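PDB 4BLO: packaging enzyme P4, which hydrolyses nucleoside triphosphates and, as a RecA-type hexameric helicase, probably drives packaging of RNA into the bacteriophage phi6 capsid. Local coordinates for residues Ala127-Lys132 with Met229-Pro233. Sequence-based numbering, arbitrary orientation.
Sequences ATGSGK and MVVNP. With ADP (adenosine-5'-diphosphate), chain B.
The ammonium group of Lys132 lies between the ADP beta-phosphate and the side-chain amide of Asn232, at the end of a lysine chain that folds back over its own loop. The bends at chi3 (-72°) and chi4 (-63°) carry NZ to within 2.7 Å of ADP O1B, a hydrogen bond, and NZ also bonds to the carbonyl of Gly126 at the end of strand 120-126. The Asn232 side chain crosses that of Lys132 at about a right angle, its CB 4.0 Å from Lys132 CE, and the methyl of Thr128 meets the far end of the Asn232 amide. The same CE lies loosely against Val230 CG2, at 4.3 Å. The loop itself wraps the phosphate: O1B also receives the backbone N-H of Lys132 at 3.0 Å, nearly straight at 168°, and that of Gly131, while Gly129 N reaches O3B at 3.1 Å. Inside the loop, Ser130 OG donates to Ala127 O at 2.7 Å, bracing the type II turn from Ala127 to Ser130. Strand 226-231, the parallel neighbour of strand 120-126 in the RecA-like sheet, brings Asn232 against the phosphate-binding lysine of the Walker A P-loop, which joins strand 120-126 to helix 132-140.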
ATOM      1  N   ALA L 127      27.425  -6.263   4.001  1.00 38.52           N
ATOM      2  CA  ALA L 127      26.827  -6.615   2.709  1.00 37.99           C
ATOM      3  C   ALA L 127      26.993  -8.126   2.505  1.00 42.71           C
ATOM      4  O   ALA L 127      27.698  -8.741   3.301  1.00 44.89           O
ATOM      5  CB  ALA L 127      27.515  -5.839   1.591  1.00 40.15           C
ATOM      6  N   THR L 128      26.338  -8.749   1.516  1.00 37.48           N
ATOM      7  CA  THR L 128      26.507 -10.191   1.329  1.00 37.37           C
ATOM      8  C   THR L 128      27.925 -10.515   0.894  1.00 41.41           C
ATOM      9  O   THR L 128      28.490  -9.807   0.059  1.00 43.02           O
ATOM     10  CB  THR L 128      25.491 -10.777   0.350  1.00 50.54           C
ATOM     11  OG1 THR L 128      25.350  -9.945  -0.801  1.00 50.98           O
ATOM     12  CG2 THR L 128      24.153 -11.035   1.001  1.00 50.59           C
ATOM     13  N   GLY L 129      28.498 -11.547   1.512  1.00 36.77           N
ATOM     14  CA  GLY L 129      29.853 -12.008   1.242  1.00 37.57           C
ATOM     15  C   GLY L 129      30.926 -11.050   1.725  1.00 42.25           C
ATOM     16  O   GLY L 129      32.035 -11.056   1.189  1.00 44.16           O
ATOM     17  N   SER L 130      30.602 -10.217   2.738  1.00 36.68           N
ATOM     18  CA  SER L 130      31.515  -9.240   3.344  1.00 36.27           C
ATOM     19  C   SER L 130      32.414  -9.897   4.382  1.00 37.56           C
ATOM     20  O   SER L 130      33.369  -9.268   4.847  1.00 37.38           O
ATOM     21  CB  SER L 130      30.736  -8.100   3.997  1.00 38.92           C
ATOM     22  OG  SER L 130      29.820  -8.581   4.964  1.00 45.22           O
ATOM     23  N   GLY L 131      32.080 -11.130   4.754  1.00 32.09           N
ATOM     24  CA  GLY L 131      32.821 -11.909   5.725  1.00 32.22           C
ATOM     25  C   GLY L 131      32.253 -11.900   7.127  1.00 35.06           C
ATOM     26  O   GLY L 131      33.023 -11.949   8.080  1.00 36.68           O
ATOM     27  N   LYS L 132      30.915 -11.855   7.259  1.00 29.71           N
ATOM     28  CA  LYS L 132      30.245 -11.855   8.567  1.00 29.02           C
ATOM     29  C   LYS L 132      30.391 -13.225   9.252  1.00 33.48           C
ATOM     30  O   LYS L 132      30.916 -13.295  10.365  1.00 34.42           O
ATOM     31  CB  LYS L 132      28.753 -11.480   8.446  1.00 30.27           C
ATOM     32  CG  LYS L 132      28.486 -10.098   7.879  1.00 37.54           C
ATOM     33  CD  LYS L 132      26.973  -9.786   7.773  1.00 37.66           C
ATOM     34  CE  LYS L 132      26.253 -10.548   6.687  1.00 39.63           C
ATOM     35  NZ  LYS L 132      26.747 -10.240   5.311  1.00 39.43           N
ATOM     36  N   MET L 229      24.311 -11.175  17.123  1.00 28.41           N
ATOM     37  CA  MET L 229      23.380 -11.528  16.039  1.00 28.78           C
ATOM     38  C   MET L 229      23.899 -11.001  14.720  1.00 30.05           C
ATOM     39  O   MET L 229      24.227  -9.813  14.644  1.00 28.26           O
ATOM     40  CB  MET L 229      21.962 -10.974  16.296  1.00 31.14           C
ATOM     41  CG  MET L 229      21.312 -11.530  17.534  1.00 36.13           C
ATOM     42  SD  MET L 229      19.518 -11.335  17.520  1.00 41.07           S
ATOM     43  CE  MET L 229      19.374  -9.581  17.458  1.00 38.37           C
ATOM     44  N   VAL L 230      23.985 -11.862  13.678  1.00 26.35           N
ATOM     45  CA  VAL L 230      24.448 -11.368  12.374  1.00 26.80           C
ATOM     46  C   VAL L 230      23.220 -10.835  11.656  1.00 33.05           C
ATOM     47  O   VAL L 230      22.208 -11.537  11.533  1.00 32.14           O
ATOM     48  CB  VAL L 230      25.344 -12.297  11.503  1.00 31.12           C
ATOM     49  CG1 VAL L 230      25.752 -13.560  12.227  1.00 30.95           C
ATOM     50  CG2 VAL L 230      24.766 -12.580  10.115  1.00 30.82           C
ATOM     51  N   VAL L 231      23.282  -9.542  11.291  1.00 32.39           N
ATOM     52  CA  VAL L 231      22.165  -8.816  10.693  1.00 33.04           C
ATOM     53  C   VAL L 231      22.538  -8.416   9.236  1.00 39.73           C
ATOM     54  O   VAL L 231      23.448  -7.609   8.999  1.00 39.60           O
ATOM     55  CB  VAL L 231      21.667  -7.630  11.599  1.00 36.75           C
ATOM     56  CG1 VAL L 231      21.275  -8.135  12.981  1.00 36.25           C
ATOM     57  CG2 VAL L 231      22.704  -6.533  11.757  1.00 37.21           C
ATOM     58  N   ASN L 232      21.885  -9.087   8.266  1.00 37.86           N
ATOM     59  CA  ASN L 232      22.123  -8.851   6.843  1.00 39.32           C
ATOM     60  C   ASN L 232      20.932  -8.059   6.279  1.00 46.35           C
ATOM     61  O   ASN L 232      19.836  -8.606   6.110  1.00 44.20           O
ATOM     62  CB  ASN L 232      22.367 -10.167   6.071  1.00 39.58           C
ATOM     63  CG  ASN L 232      23.005 -10.006   4.689  1.00 64.39           C
ATOM     64  OD1 ASN L 232      22.646  -9.126   3.873  1.00 50.09           O
ATOM     65  ND2 ASN L 232      23.930 -10.908   4.369  1.00 60.25           N
ATOM     66  N   PRO L 233      21.122  -6.756   5.996  1.00 47.34           N
ATOM     67  CA  PRO L 233      19.988  -5.948   5.508  1.00 48.53           C
ATOM     68  C   PRO L 233      19.876  -5.869   3.981  1.00 56.95           C
ATOM     69  O   PRO L 233      20.894  -5.779   3.286  1.00 57.98           O
ATOM     70  CB  PRO L 233      20.273  -4.566   6.102  1.00 50.06           C
ATOM     71  CG  PRO L 233      21.794  -4.543   6.339  1.00 54.41           C
ATOM     72  CD  PRO L 233      22.339  -5.934   6.183  1.00 49.45           C
TER
HETATM   73  PB  ADP B 401      28.754 -13.414   4.651  1.00 44.43           P
HETATM   74  O1B ADP B 401      28.883 -11.910   4.989  1.00 42.78           O
HETATM   75  O2B ADP B 401      28.389 -14.184   5.926  1.00 45.14           O
HETATM   76  O3B ADP B 401      27.689 -13.628   3.608  1.00 39.84           O
HETATM   77  PA  ADP B 401      31.047 -15.228   4.440  1.00 56.28           P
HETATM   78  O1A ADP B 401      30.175 -16.497   4.399  1.00 57.28           O
HETATM   79  O2A ADP B 401      31.603 -15.071   5.804  1.00 55.55           O
HETATM   80  O3A ADP B 401      30.151 -13.949   4.081  1.00 49.36           O
HETATM   81  O5' ADP B 401      32.232 -15.344   3.396  1.00 62.70           O
HETATM   82  C5' ADP B 401      32.871 -14.161   2.875  1.00 65.54           C
HETATM   83  C4' ADP B 401      34.037 -14.536   2.001  1.00 68.46           C
HETATM   84  O4' ADP B 401      33.564 -15.296   0.869  1.00 68.89           O
HETATM   85  C3' ADP B 401      34.771 -13.342   1.401  1.00 71.89           C
HETATM   86  O3' ADP B 401      35.750 -12.815   2.288  1.00 72.92           O
HETATM   87  C2' ADP B 401      35.362 -13.931   0.120  1.00 74.12           C
HETATM   88  O2' ADP B 401      36.594 -14.609   0.337  1.00 76.72           O
HETATM   89  C1' ADP B 401      34.262 -14.914  -0.304  1.00 72.54           C
HETATM   90  N9  ADP B 401      33.314 -14.381  -1.283  1.00 73.50           N
HETATM   91  C8  ADP B 401      32.018 -13.989  -1.067  1.00 73.44           C
HETATM   92  N7  ADP B 401      31.404 -13.542  -2.135  1.00 74.57           N
HETATM   93  C5  ADP B 401      32.368 -13.648  -3.133  1.00 75.05           C
HETATM   94  C6  ADP B 401      32.349 -13.334  -4.509  1.00 75.86           C
HETATM   95  N6  ADP B 401      31.312 -12.763  -5.128  1.00 74.89           N
HETATM   96  N1  ADP B 401      33.472 -13.585  -5.225  1.00 77.60           N
HETATM   97  C2  ADP B 401      34.538 -14.093  -4.597  1.00 77.85           C
HETATM   98  N3  ADP B 401      34.676 -14.413  -3.307  1.00 75.97           N
HETATM   99  C4  ADP B 401      33.545 -14.167  -2.623  1.00 74.50           C